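Local atomic coordinates of 5'-tyrosyl-DNA phosphodiesterase (Caenorhabditis elegans, PDB entry 4FVA), a protein that belongs to the endonuclease/exonuclease/phosphatase family, with a DNase I-like fold, and carries a bound magnesium ion. Residues 144-149 / 173-178. Numbering follows the deposited sequence.
Sequences CMDKVR and VSRVPD
Arg-175 places CG between its backbone N and carbonyl carbon (chi1 55°) and then runs extended to NE, which carries its guanidinium across to Asp-146, while a bend at chi3 (-53°) turns the Arg-149 guanidinium back along its helix toward the same carboxylate. Arg-175 meets the Asp-146 carboxylate with its NE-NH2 side, one nitrogen to each oxygen: NE bonds to OD1 at 3.1 Å, and NH2 reaches OD2 at 2.8 Å in a nearly straight bond. OD2 lies in the plane of the guanidinium but is approached from above the carboxylate plane, the two planes being 45° apart. Arg-149 NH2 is modelled 2.3 Å from Asp-146 OD1, too close to be taken literally; a salt bridge is plausible, its exact length doubtful. Both arginines thus converge on one carboxylate, which probably offsets the proximity of their positive charges. Arg-149 NH1 also gives a weak hydrogen bond, 3.0 Å long, to the carbonyl O of Arg-175, the central residue of an inverse gamma turn. In this DNase I-like fold the contact lays the loop between strands 159-163 and 181-182 against helix 134-154, at the protein surface. Beneath the charged network the packing turns apolar. Met-145 SD lies 3.8 Å from Pro-177 CD. The Met-145 and Val-176 side chains lie side by side, pointing the same way, with Met-145 CE 4.0 Å from Val-176 CG2; deeper in, Met-145 touches Phe-162 and Tyr-219 of the sheet. Pro-177 CG packs obliquely against the Arg-149 guanidinium, 3.5 Å from NE.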
ATOM      1  N   CYS A 144       5.992 -11.217   7.533  1.00 25.50           N
ATOM      2  CA  CYS A 144       4.703 -10.897   6.929  1.00 31.15           C
ATOM      3  C   CYS A 144       4.162 -12.082   6.137  1.00 29.23           C
ATOM      4  O   CYS A 144       2.980 -12.405   6.219  1.00 22.35           O
ATOM      5  CB  CYS A 144       4.802  -9.654   6.038  1.00 29.41           C
ATOM      6  SG  CYS A 144       5.070  -8.127   6.967  1.00 24.48           S
ATOM      7  N   MET A 145       5.031 -12.739   5.378  1.00 18.45           N
ATOM      8  CA  MET A 145       4.587 -13.880   4.574  1.00 27.87           C
ATOM      9  C   MET A 145       4.116 -15.050   5.452  1.00 28.51           C
ATOM     10  O   MET A 145       3.140 -15.733   5.131  1.00 26.69           O
ATOM     11  CB  MET A 145       5.676 -14.304   3.577  1.00 29.95           C
ATOM     12  CG  MET A 145       5.755 -13.418   2.307  1.00 28.24           C
ATOM     13  SD  MET A 145       4.153 -13.272   1.460  1.00 41.43           S
ATOM     14  CE  MET A 145       4.534 -12.139   0.123  1.00 59.86           C
ATOM     15  N   ASP A 146       4.782 -15.258   6.579  1.00 25.86           N
ATOM     16  CA  ASP A 146       4.348 -16.286   7.510  1.00 24.48           C
ATOM     17  C   ASP A 146       2.955 -15.982   8.028  1.00 29.87           C
ATOM     18  O   ASP A 146       2.119 -16.878   8.177  1.00 32.48           O
ATOM     19  CB  ASP A 146       5.334 -16.419   8.671  1.00 28.71           C
ATOM     20  CG  ASP A 146       6.655 -17.054   8.249  1.00 30.98           C
ATOM     21  OD1 ASP A 146       6.696 -17.724   7.200  1.00 31.36           O
ATOM     22  OD2 ASP A 146       7.652 -16.897   8.985  1.00 36.53           O
ATOM     23  N   LYS A 147       2.709 -14.708   8.309  1.00 25.89           N
ATOM     24  CA  LYS A 147       1.415 -14.276   8.791  1.00 23.23           C
ATOM     25  C   LYS A 147       0.340 -14.497   7.734  1.00 25.00           C
ATOM     26  O   LYS A 147      -0.758 -14.977   8.041  1.00 23.92           O
ATOM     27  CB  LYS A 147       1.482 -12.807   9.214  1.00 32.43           C
ATOM     28  CG  LYS A 147       0.192 -12.253   9.808  1.00 43.37           C
ATOM     29  CD  LYS A 147      -0.253 -13.059  11.019  1.00 52.73           C
ATOM     30  CE  LYS A 147      -1.385 -12.367  11.767  1.00 65.02           C
ATOM     31  NZ  LYS A 147      -2.568 -12.074  10.898  1.00 70.04           N
ATOM     32  N   VAL A 148       0.656 -14.144   6.490  1.00 22.91           N
ATOM     33  CA  VAL A 148      -0.231 -14.407   5.355  1.00 19.97           C
ATOM     34  C   VAL A 148      -0.501 -15.898   5.187  1.00 29.71           C
ATOM     35  O   VAL A 148      -1.644 -16.308   5.007  1.00 21.53           O
ATOM     36  CB  VAL A 148       0.346 -13.813   4.038  1.00 19.41           C
ATOM     37  CG1 VAL A 148      -0.393 -14.344   2.802  1.00 18.22           C
ATOM     38  CG2 VAL A 148       0.287 -12.285   4.073  1.00 23.44           C
ATOM     39  N   ARG A 149       0.555 -16.710   5.263  1.00 30.42           N
ATOM     40  CA  ARG A 149       0.408 -18.159   5.132  1.00 31.37           C
ATOM     41  C   ARG A 149      -0.584 -18.665   6.185  1.00 31.14           C
ATOM     42  O   ARG A 149      -1.490 -19.432   5.875  1.00 28.80           O
ATOM     43  CB  ARG A 149       1.772 -18.848   5.296  1.00 36.56           C
ATOM     44  CG  ARG A 149       1.872 -20.265   4.736  1.00 43.70           C
ATOM     45  CD  ARG A 149       3.318 -20.778   4.800  1.00 48.22           C
ATOM     46  NE  ARG A 149       4.262 -19.859   4.165  1.00 51.99           N
ATOM     47  CZ  ARG A 149       5.135 -19.111   4.842  1.00 53.32           C
ATOM     48  NH1 ARG A 149       5.958 -18.281   4.205  1.00 45.34           N
ATOM     49  NH2 ARG A 149       5.191 -19.197   6.167  1.00 53.51           N
ATOM     50  N   VAL A 173      13.389 -10.818  -1.908  1.00 48.48           N
ATOM     51  CA  VAL A 173      12.120 -11.541  -1.739  1.00 46.00           C
ATOM     52  C   VAL A 173      12.355 -13.006  -1.381  1.00 52.24           C
ATOM     53  O   VAL A 173      13.022 -13.733  -2.121  1.00 54.52           O
ATOM     54  CB  VAL A 173      11.259 -11.495  -3.017  1.00 44.09           C
ATOM     55  CG1 VAL A 173      10.108 -12.494  -2.926  1.00 43.07           C
ATOM     56  CG2 VAL A 173      10.749 -10.085  -3.268  1.00 45.73           C
ATOM     57  N   SER A 174      11.800 -13.431  -0.248  1.00 52.54           N
ATOM     58  CA  SER A 174      12.023 -14.775   0.281  1.00 63.44           C
ATOM     59  C   SER A 174      10.833 -15.708   0.071  1.00 64.58           C
ATOM     60  O   SER A 174      10.345 -15.892  -1.045  1.00 69.35           O
ATOM     61  CB  SER A 174      12.338 -14.726   1.781  1.00 70.42           C
ATOM     62  OG  SER A 174      11.174 -14.449   2.541  1.00 78.10           O
ATOM     63  N   ARG A 175      10.391 -16.301   1.175  1.00 60.38           N
ATOM     64  CA  ARG A 175       9.420 -17.384   1.164  1.00 55.69           C
ATOM     65  C   ARG A 175       7.972 -16.946   0.919  1.00 53.22           C
ATOM     66  O   ARG A 175       7.159 -16.867   1.847  1.00 55.43           O
ATOM     67  CB  ARG A 175       9.545 -18.156   2.485  1.00 57.37           C
ATOM     68  CG  ARG A 175       9.400 -17.282   3.745  1.00 63.72           C
ATOM     69  CD  ARG A 175       9.916 -18.025   4.981  1.00 69.67           C
ATOM     70  NE  ARG A 175       9.635 -17.367   6.262  1.00 73.34           N
ATOM     71  CZ  ARG A 175      10.403 -16.431   6.823  1.00 71.99           C
ATOM     72  NH1 ARG A 175      11.514 -16.021   6.217  1.00 73.15           N
ATOM     73  NH2 ARG A 175      10.059 -15.908   7.997  1.00 63.39           N
ATOM     74  N   VAL A 176       7.659 -16.707  -0.354  1.00 47.13           N
ATOM     75  CA  VAL A 176       6.299 -16.418  -0.791  1.00 42.82           C
ATOM     76  C   VAL A 176       5.526 -17.726  -0.936  1.00 45.24           C
ATOM     77  O   VAL A 176       5.961 -18.629  -1.652  1.00 49.27           O
ATOM     78  CB  VAL A 176       6.304 -15.697  -2.153  1.00 41.30           C
ATOM     79  CG1 VAL A 176       4.880 -15.550  -2.698  1.00 35.43           C
ATOM     80  CG2 VAL A 176       7.005 -14.350  -2.044  1.00 37.92           C
ATOM     81  N   PRO A 177       4.392 -17.855  -0.233  1.00 48.46           N
ATOM     82  CA  PRO A 177       3.661 -19.122  -0.324  1.00 46.15           C
ATOM     83  C   PRO A 177       3.095 -19.355  -1.722  1.00 45.80           C
ATOM     84  O   PRO A 177       2.748 -18.405  -2.424  1.00 42.72           O
ATOM     85  CB  PRO A 177       2.513 -18.937   0.673  1.00 50.72           C
ATOM     86  CG  PRO A 177       2.969 -17.856   1.594  1.00 52.85           C
ATOM     87  CD  PRO A 177       3.793 -16.938   0.753  1.00 49.00           C
ATOM     88  N   ASP A 178       3.016 -20.614  -2.131  1.00 55.23           N
ATOM     89  CA  ASP A 178       2.347 -20.959  -3.376  1.00 57.39           C
ATOM     90  C   ASP A 178       0.875 -20.580  -3.180  1.00 44.60           C
ATOM     91  O   ASP A 178       0.337 -20.765  -2.096  1.00 42.67           O
ATOM     92  CB  ASP A 178       2.527 -22.448  -3.669  1.00 69.57           C
ATOM     93  CG  ASP A 178       3.981 -22.807  -3.973  1.00 81.39           C
ATOM     94  OD1 ASP A 178       4.798 -21.878  -4.175  1.00 85.06           O
ATOM     95  OD2 ASP A 178       4.317 -24.011  -3.979  1.00 84.66           O
TER